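Local atomic coordinates of allantoicase (Saccharomyces cerevisiae, PDB entry 1O59), a protein that catalyses the hydrolysis of allantoate to (S)-ureidoglycolate and urea, a step of allantoin degradation that lets yeast use purines as a secondary nitrogen source. Residues E128-E133 with D143-E148; I97-V102 with F174-L179; F124-A129 with K178-P183. All blocks are in the same frame, centred on the assembly; numbering follows the deposited sequence.

Contact 1: residues E128-E133 with D143-E148; sequences EALYDE and DSRWVE
Asp143 OD1, resting against the methyl CD2 of Leu130, is gripped twice by Arg145: the backbone N meets its anti lone pair at 2.9 Å, closing an Asx turn, while NE takes the syn lone pair. NH2 of Arg145 bonds to the second oxygen, OD2, so that the guanidinium is held side-on and its rotation is fixed. Its remaining nitrogen, NH1, reaches across to Asp132 OD1 in a longer salt bridge of 3.3 Å, the carboxylate of Asp132 standing 81° from the guanidinium plane. Leu130 fits between the guanidinium of Arg145 and the indole of Trp146. With its CG set between the backbone N and the carbonyl carbon (chi1 75°), CD1 lies over one face of the guanidinium and CD2 over the indole of Trp146. The latter is a CH-pi contact, CD2 standing 3.8 Å from the centroid of the five-membered ring and close to its normal. Trp146 CE3 comes within 3.3 Å of Ala129 C, and NE1 is bonded to Val140 O. Beyond the indole the backbones join as strands: Ala129 and Val147 form an antiparallel hydrogen-bonded pair, Ala129 N lying 2.7 Å from Val147 O. A water donates to Glu128 OE2 and Glu148 OE1, bridging two carboxylates that would probably repel, although Glu128 also has Lys178 and Lys180 as partners. Together these contacts close the base of a beta hairpin with a long connection, at the edge of a five-stranded antiparallel sheet whose strand order is consistent with the jelly roll of galactose-binding-like domains.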
# COMPACT_ATOMS: atom_id res chain seq x y z
N GLU A 128 -13.93 -7.65 9.63
CA GLU A 128 -14.84 -8.32 8.69
C GLU A 128 -14.67 -7.69 7.32
O GLU A 128 -14.09 -6.59 7.19
CB GLU A 128 -16.27 -8.15 9.14
CG GLU A 128 -16.49 -8.50 10.61
CD GLU A 128 -17.96 -8.53 11.03
OE1 GLU A 128 -18.82 -7.99 10.31
OE2 GLU A 128 -18.27 -9.07 12.11
N ALA A 129 -15.15 -8.41 6.31
CA ALA A 129 -15.07 -7.92 4.93
C ALA A 129 -16.30 -8.31 4.15
O ALA A 129 -17.03 -9.22 4.51
CB ALA A 129 -13.82 -8.45 4.24
N LEU A 130 -16.56 -7.58 3.08
CA LEU A 130 -17.54 -8.01 2.10
C LEU A 130 -17.18 -7.71 0.64
O LEU A 130 -16.29 -6.90 0.33
CB LEU A 130 -18.95 -7.50 2.46
CG LEU A 130 -19.47 -6.06 2.29
CD1 LEU A 130 -19.54 -5.57 0.82
CD2 LEU A 130 -20.86 -6.00 2.93
N TYR A 131 -17.90 -8.38 -0.23
CA TYR A 131 -17.76 -8.25 -1.66
C TYR A 131 -19.02 -7.60 -2.23
O TYR A 131 -20.11 -8.18 -2.20
CB TYR A 131 -17.58 -9.63 -2.30
CG TYR A 131 -17.34 -9.50 -3.76
CD1 TYR A 131 -16.12 -9.08 -4.22
CD2 TYR A 131 -18.34 -9.77 -4.69
CE1 TYR A 131 -15.87 -8.92 -5.56
CE2 TYR A 131 -18.10 -9.63 -6.05
CZ TYR A 131 -16.85 -9.20 -6.47
OH TYR A 131 -16.54 -9.04 -7.79
N ASP A 132 -18.85 -6.39 -2.77
CA ASP A 132 -19.93 -5.64 -3.39
C ASP A 132 -19.60 -5.29 -4.83
O ASP A 132 -18.48 -4.92 -5.16
CB ASP A 132 -20.21 -4.40 -2.57
CG ASP A 132 -21.21 -3.50 -3.21
OD1 ASP A 132 -22.31 -3.98 -3.58
OD2 ASP A 132 -20.98 -2.28 -3.37
N GLU A 133 -20.59 -5.43 -5.70
CA GLU A 133 -20.42 -5.23 -7.13
C GLU A 133 -20.80 -3.79 -7.54
O GLU A 133 -19.91 -2.98 -7.79
CB GLU A 133 -21.27 -6.25 -7.88
CG GLU A 133 -20.77 -7.69 -7.75
CD GLU A 133 -20.42 -8.30 -9.10
OE1 GLU A 133 -19.30 -8.05 -9.62
OE2 GLU A 133 -21.28 -9.04 -9.64
N ASP A 143 -25.16 -5.25 7.03
CA ASP A 143 -25.31 -5.91 5.72
C ASP A 143 -25.02 -7.40 5.88
O ASP A 143 -24.04 -7.80 6.52
CB ASP A 143 -24.31 -5.24 4.78
CG ASP A 143 -24.44 -5.65 3.35
OD1 ASP A 143 -24.32 -6.84 3.01
OD2 ASP A 143 -24.56 -4.78 2.47
N SER A 144 -25.85 -8.23 5.30
CA SER A 144 -25.73 -9.64 5.52
C SER A 144 -24.47 -10.22 4.92
O SER A 144 -24.11 -11.35 5.22
CB SER A 144 -26.94 -10.36 4.96
OG SER A 144 -27.15 -10.03 3.60
N ARG A 145 -23.78 -9.46 4.09
CA ARG A 145 -22.62 -9.99 3.38
C ARG A 145 -21.33 -9.84 4.15
O ARG A 145 -20.29 -10.32 3.70
CB ARG A 145 -22.47 -9.32 2.02
CG ARG A 145 -23.63 -9.63 1.08
CD ARG A 145 -23.69 -8.77 -0.16
NE ARG A 145 -23.81 -7.36 0.18
CZ ARG A 145 -23.59 -6.37 -0.66
NH1 ARG A 145 -23.26 -6.62 -1.92
NH2 ARG A 145 -23.71 -5.12 -0.24
N TRP A 146 -21.37 -9.18 5.31
CA TRP A 146 -20.20 -9.11 6.18
C TRP A 146 -19.73 -10.49 6.68
O TRP A 146 -20.51 -11.28 7.23
CB TRP A 146 -20.43 -8.18 7.36
CG TRP A 146 -20.47 -6.74 7.00
CD1 TRP A 146 -21.55 -5.89 7.10
CD2 TRP A 146 -19.40 -5.96 6.45
NE1 TRP A 146 -21.20 -4.63 6.67
CE2 TRP A 146 -19.89 -4.65 6.26
CE3 TRP A 146 -18.08 -6.24 6.09
CZ2 TRP A 146 -19.09 -3.63 5.73
CZ3 TRP A 146 -17.29 -5.23 5.58
CH2 TRP A 146 -17.80 -3.94 5.40
N VAL A 147 -18.44 -10.73 6.50
CA VAL A 147 -17.80 -11.98 6.84
C VAL A 147 -16.58 -11.67 7.67
O VAL A 147 -15.71 -10.93 7.22
CB VAL A 147 -17.33 -12.72 5.56
CG1 VAL A 147 -16.49 -13.93 5.89
CG2 VAL A 147 -18.52 -13.17 4.75
N GLU A 148 -16.48 -12.25 8.85
CA GLU A 148 -15.28 -12.09 9.68
C GLU A 148 -14.03 -12.75 9.07
O GLU A 148 -14.02 -13.91 8.69
CB GLU A 148 -15.51 -12.65 11.08
CG GLU A 148 -14.37 -12.35 12.02
CD GLU A 148 -14.52 -13.06 13.34
OE1 GLU A 148 -14.98 -12.40 14.29
OE2 GLU A 148 -14.16 -14.26 13.44
O HOH W 1 -15.93 -9.75 13.51
O HOH W 2 -19.57 -10.93 0.73

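Contact 2: residues I97-V102 with F174-L179; sequences IIKMGV and FTHIKL
Met100, Ile177 and His176 bury the most surface where 97-102 runs antiparallel to 174-179, near the middle of a five-stranded sheet consistent with a galactose-binding-like jelly roll. The pairing centres on Ile98 and Ile177, which exchange two backbone bonds, N to O 2.8 Å in each direction. Two pairs further, beyond the non-hydrogen-bonded pair of Lys99 and His176, Met100 N donates to Thr175 O in a nearly straight bond of 3.0 Å. Here the strand carrying His176 is irregular: Thr175 and His176 together face Leu130 of the neighbouring strand, a classic beta bulge.

Met100, a selenomethionine, lies at the end of this ladder. Its chain is extended beyond CG (chi2 172°), which carries SE and CE along the backbone of Thr175 to Phe174; CE is 3.3 Å from Phe174 O. The same methyl touches Ile177 CD1 at 4.0 Å. Ile177 is on the sheet face that packs against strand 186-196, where Phe190 and Leu192 cover it, and Met100 itself meets Ala105 and Ile107 of strand 105-113. On this face the side chains that meet are apolar, although the Met100 methyl comes closest to a backbone oxygen.

His176 is on the other face, with Lys99 and Lys178. The aliphatic part of Lys99 passes over one side of the imidazole, CG being 3.9 Å from the ring centroid and displaced toward the rim, a CH-pi contact. The extended lysine then carries NZ beyond the ring to a salt bridge with Glu135. What holds the ring from turning is a bond at its edge: ND1 of His176 lies 2.7 Å from Thr175 OG1, with that oxygen in the imidazole plane.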
# COMPACT_ATOMS: atom_id res chain seq x y z
N ILE A 97 -16.43 1.52 8.34
CA ILE A 97 -16.48 0.84 7.08
C ILE A 97 -15.58 1.57 6.06
O ILE A 97 -15.61 2.80 5.93
CB ILE A 97 -17.93 0.75 6.59
CG1 ILE A 97 -18.75 -0.17 7.50
CG2 ILE A 97 -17.96 0.18 5.19
CD1 ILE A 97 -20.26 0.01 7.37
N ILE A 98 -14.79 0.78 5.33
CA ILE A 98 -13.81 1.34 4.38
C ILE A 98 -13.85 0.61 3.06
O ILE A 98 -13.74 -0.63 3.02
CB ILE A 98 -12.38 1.27 4.94
CG1 ILE A 98 -12.28 1.92 6.32
CG2 ILE A 98 -11.43 2.01 4.01
CD1 ILE A 98 -11.13 1.41 7.14
N LYS A 99 -14.02 1.38 2.00
CA LYS A 99 -13.97 0.86 0.67
C LYS A 99 -12.52 0.85 0.23
O LYS A 99 -11.79 1.83 0.42
CB LYS A 99 -14.80 1.73 -0.25
CG LYS A 99 -15.00 1.10 -1.59
CD LYS A 99 -16.03 1.79 -2.42
CE LYS A 99 -16.07 1.10 -3.82
NZ LYS A 99 -16.81 1.90 -4.87
N MSE A 100 -12.08 -0.26 -0.36
CA MSE A 100 -10.71 -0.33 -0.88
C MSE A 100 -10.54 0.61 -2.07
O MSE A 100 -11.50 0.95 -2.76
CB MSE A 100 -10.37 -1.74 -1.39
CG MSE A 100 -10.46 -2.83 -0.37
SE MSE A 100 -10.24 -4.57 -1.19
CE MSE A 100 -10.69 -5.49 0.24
N GLY A 101 -9.29 0.96 -2.33
CA GLY A 101 -8.97 1.77 -3.48
C GLY A 101 -8.77 0.91 -4.70
O GLY A 101 -8.89 1.37 -5.80
N VAL A 102 -8.45 -0.36 -4.50
CA VAL A 102 -8.45 -1.35 -5.58
C VAL A 102 -9.85 -1.95 -5.72
O VAL A 102 -10.68 -1.83 -4.84
CB VAL A 102 -7.43 -2.46 -5.31
CG1 VAL A 102 -6.05 -1.84 -5.23
CG2 VAL A 102 -7.77 -3.23 -4.02
N PHE A 174 -12.74 -9.64 -1.70
CA PHE A 174 -13.56 -8.62 -1.04
C PHE A 174 -13.25 -7.22 -1.59
O PHE A 174 -12.21 -7.01 -2.21
CB PHE A 174 -13.30 -8.65 0.47
CG PHE A 174 -13.59 -9.97 1.11
CD1 PHE A 174 -14.89 -10.36 1.35
CD2 PHE A 174 -12.57 -10.86 1.43
CE1 PHE A 174 -15.17 -11.57 1.92
CE2 PHE A 174 -12.87 -12.08 2.01
CZ PHE A 174 -14.16 -12.42 2.25
N THR A 175 -14.17 -6.28 -1.31
CA THR A 175 -14.12 -4.89 -1.80
C THR A 175 -14.19 -3.84 -0.69
O THR A 175 -13.81 -2.69 -0.91
CB THR A 175 -15.33 -4.60 -2.70
OG1 THR A 175 -16.53 -4.82 -1.95
CG2 THR A 175 -15.45 -5.55 -3.91
N HIS A 176 -14.73 -4.23 0.46
CA HIS A 176 -14.99 -3.36 1.61
C HIS A 176 -14.52 -4.05 2.91
O HIS A 176 -14.64 -5.25 3.04
CB HIS A 176 -16.48 -3.10 1.75
CG HIS A 176 -17.06 -2.19 0.71
ND1 HIS A 176 -17.28 -2.59 -0.59
CD2 HIS A 176 -17.49 -0.91 0.79
CE1 HIS A 176 -17.81 -1.59 -1.27
NE2 HIS A 176 -17.96 -0.56 -0.45
N ILE A 177 -14.05 -3.25 3.86
CA ILE A 177 -13.57 -3.73 5.15
C ILE A 177 -14.33 -3.06 6.27
O ILE A 177 -14.64 -1.88 6.19
CB ILE A 177 -12.03 -3.41 5.28
CG1 ILE A 177 -11.24 -4.14 4.17
CG2 ILE A 177 -11.50 -3.74 6.70
CD1 ILE A 177 -11.46 -5.61 4.13
N LYS A 178 -14.63 -3.84 7.31
CA LYS A 178 -15.22 -3.34 8.56
C LYS A 178 -14.25 -3.60 9.70
O LYS A 178 -13.87 -4.74 9.99
CB LYS A 178 -16.56 -4.01 8.88
CG LYS A 178 -17.45 -3.17 9.81
CD LYS A 178 -18.45 -3.96 10.63
CE LYS A 178 -19.42 -4.73 9.79
NZ LYS A 178 -20.47 -5.39 10.57
N LEU A 179 -13.86 -2.52 10.35
CA LEU A 179 -13.05 -2.59 11.55
C LEU A 179 -13.97 -2.43 12.74
O LEU A 179 -14.76 -1.51 12.81
CB LEU A 179 -12.00 -1.48 11.51
CG LEU A 179 -11.20 -1.18 12.78
CD1 LEU A 179 -10.27 -2.31 13.12
CD2 LEU A 179 -10.45 0.12 12.52
O HOH W 3 -13.66 -1.39 -4.11

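Contact 3: residues F124-A129 with K178-P183; sequences FVSIEA and KLKMYP
Glu128 and Lys178 lie side by side and point the same way, whereas Lys180 comes to the glutamate at a slant from further along its strand. The carboxylate thus receives one ammonium at each oxygen: Lys178 NZ is 3.1 Å from OE1 and Lys180 NZ 2.7 Å from OE2. Both meet it from above its plane, 44° and 49° out. Lys178 is bent at chi3 (-60°) to bring its amine there, and the same NZ has a second acid partner in Glu141; Lys180 arrives fully extended.

Next along this face, Tyr182 turns the edge of its ring toward the strand 124-129. Its hydroxyl donates to Ser126 OG over 2.6 Å, and CE1 lies 3.3 Å from the same oxygen. Strand 176-182 is the middle one of the five-stranded antiparallel sheet and 124-130 its neighbour, in a fold consistent with a beta sandwich of the jelly-roll type. Paired backbone bonds link Glu128 with Lys178 and Ser126 with Lys180.

The opposite face is apolar and is packed by strand 186-196. There Leu179 crosses Val125 at a slant, CD1 touching CG1 at 3.6 Å. Ile127 CG2 lies instead over the backbone, 3.5 Å from Lys178 O.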
# COMPACT_ATOMS: atom_id res chain seq x y z
N PHE A 124 -9.71 -4.37 22.07
CA PHE A 124 -9.84 -5.51 21.21
C PHE A 124 -10.35 -5.02 19.87
O PHE A 124 -11.14 -4.09 19.79
CB PHE A 124 -10.83 -6.55 21.73
CG PHE A 124 -10.44 -7.19 23.04
CD1 PHE A 124 -10.89 -6.67 24.24
CD2 PHE A 124 -9.69 -8.35 23.06
CE1 PHE A 124 -10.57 -7.28 25.46
CE2 PHE A 124 -9.35 -8.95 24.25
CZ PHE A 124 -9.79 -8.43 25.46
N VAL A 125 -9.90 -5.70 18.82
CA VAL A 125 -10.26 -5.39 17.46
C VAL A 125 -10.66 -6.70 16.79
O VAL A 125 -10.12 -7.78 17.12
CB VAL A 125 -9.05 -4.72 16.75
CG1 VAL A 125 -9.09 -4.90 15.28
CG2 VAL A 125 -8.96 -3.20 17.08
N SER A 126 -11.64 -6.63 15.91
CA SER A 126 -11.86 -7.68 14.92
C SER A 126 -12.08 -7.01 13.55
O SER A 126 -12.34 -5.80 13.46
CB SER A 126 -12.99 -8.66 15.33
OG SER A 126 -14.30 -8.12 15.23
N ILE A 127 -11.89 -7.81 12.49
CA ILE A 127 -12.09 -7.35 11.13
C ILE A 127 -12.99 -8.28 10.33
O ILE A 127 -12.84 -9.51 10.36
CB ILE A 127 -10.74 -7.17 10.42
CG1 ILE A 127 -9.78 -6.35 11.30
CG2 ILE A 127 -10.94 -6.44 9.08
CD1 ILE A 127 -8.31 -6.40 10.82
N GLU A 128 -13.93 -7.65 9.63
CA GLU A 128 -14.84 -8.32 8.69
C GLU A 128 -14.67 -7.69 7.32
O GLU A 128 -14.09 -6.59 7.19
CB GLU A 128 -16.27 -8.15 9.14
CG GLU A 128 -16.49 -8.50 10.61
CD GLU A 128 -17.96 -8.53 11.03
OE1 GLU A 128 -18.82 -7.99 10.31
OE2 GLU A 128 -18.27 -9.07 12.11
N ALA A 129 -15.15 -8.41 6.31
CA ALA A 129 -15.07 -7.92 4.93
C ALA A 129 -16.30 -8.31 4.15
O ALA A 129 -17.03 -9.22 4.51
CB ALA A 129 -13.82 -8.45 4.24
N LYS A 178 -14.63 -3.84 7.31
CA LYS A 178 -15.22 -3.34 8.56
C LYS A 178 -14.25 -3.60 9.70
O LYS A 178 -13.87 -4.74 9.99
CB LYS A 178 -16.56 -4.01 8.88
CG LYS A 178 -17.45 -3.17 9.81
CD LYS A 178 -18.45 -3.96 10.63
CE LYS A 178 -19.42 -4.73 9.79
NZ LYS A 178 -20.47 -5.39 10.57
N LEU A 179 -13.86 -2.52 10.35
CA LEU A 179 -13.05 -2.59 11.55
C LEU A 179 -13.97 -2.43 12.74
O LEU A 179 -14.76 -1.51 12.81
CB LEU A 179 -12.00 -1.48 11.51
CG LEU A 179 -11.20 -1.18 12.78
CD1 LEU A 179 -10.27 -2.31 13.12
CD2 LEU A 179 -10.45 0.12 12.52
N LYS A 180 -13.87 -3.36 13.68
CA LYS A 180 -14.65 -3.32 14.91
C LYS A 180 -13.68 -3.12 16.08
O LYS A 180 -12.70 -3.82 16.20
CB LYS A 180 -15.42 -4.62 15.11
CG LYS A 180 -16.43 -5.01 14.03
CD LYS A 180 -17.36 -6.11 14.61
CE LYS A 180 -18.58 -6.41 13.71
NZ LYS A 180 -19.36 -7.65 14.14
N MSE A 181 -13.99 -2.15 16.94
CA MSE A 181 -13.26 -1.89 18.19
C MSE A 181 -14.21 -2.10 19.38
O MSE A 181 -15.28 -1.46 19.46
CB MSE A 181 -12.77 -0.43 18.16
CG MSE A 181 -12.37 0.20 19.50
SE MSE A 181 -11.33 1.86 19.23
CE MSE A 181 -12.61 2.85 18.44
N TYR A 182 -13.81 -2.97 20.30
CA TYR A 182 -14.65 -3.36 21.41
C TYR A 182 -14.15 -2.76 22.74
O TYR A 182 -13.08 -3.18 23.22
CB TYR A 182 -14.64 -4.88 21.58
CG TYR A 182 -15.04 -5.71 20.37
CD1 TYR A 182 -14.12 -5.97 19.34
CD2 TYR A 182 -16.30 -6.30 20.29
CE1 TYR A 182 -14.46 -6.77 18.26
CE2 TYR A 182 -16.66 -7.09 19.21
CZ TYR A 182 -15.74 -7.34 18.20
OH TYR A 182 -16.11 -8.12 17.13
N PRO A 183 -14.91 -1.84 23.36
CA PRO A 183 -16.20 -1.33 22.90
C PRO A 183 -16.10 0.08 22.32
O PRO A 183 -17.04 0.54 21.66
CB PRO A 183 -17.01 -1.28 24.18
CG PRO A 183 -16.00 -0.93 25.19
CD PRO A 183 -14.73 -1.64 24.81

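Overall arrangement
All three contacts belong to one antiparallel sheet within the same allantoicase repeat. Contacts 1 and 3 share strand 124-130, contacts 2 and 3 share strand 176-182, so together they span four neighbouring strands. Contact 2 is the most thoroughly buried and has mostly apolar side chains; contact 3 is buried too but carries ion pairs on one face; contact 1, at the edge strand, is partly open, with waters and a salt-bridge network. Their centres lie about 9 Å (contacts 1 and 2) and 13 Å (each with contact 3) apart. Contacts 1 and 2 meet directly at Leu130 O and Thr175 N, a probable hydrogen bond of 2.8 Å, while Ala129 packs on Phe174 and Ile177.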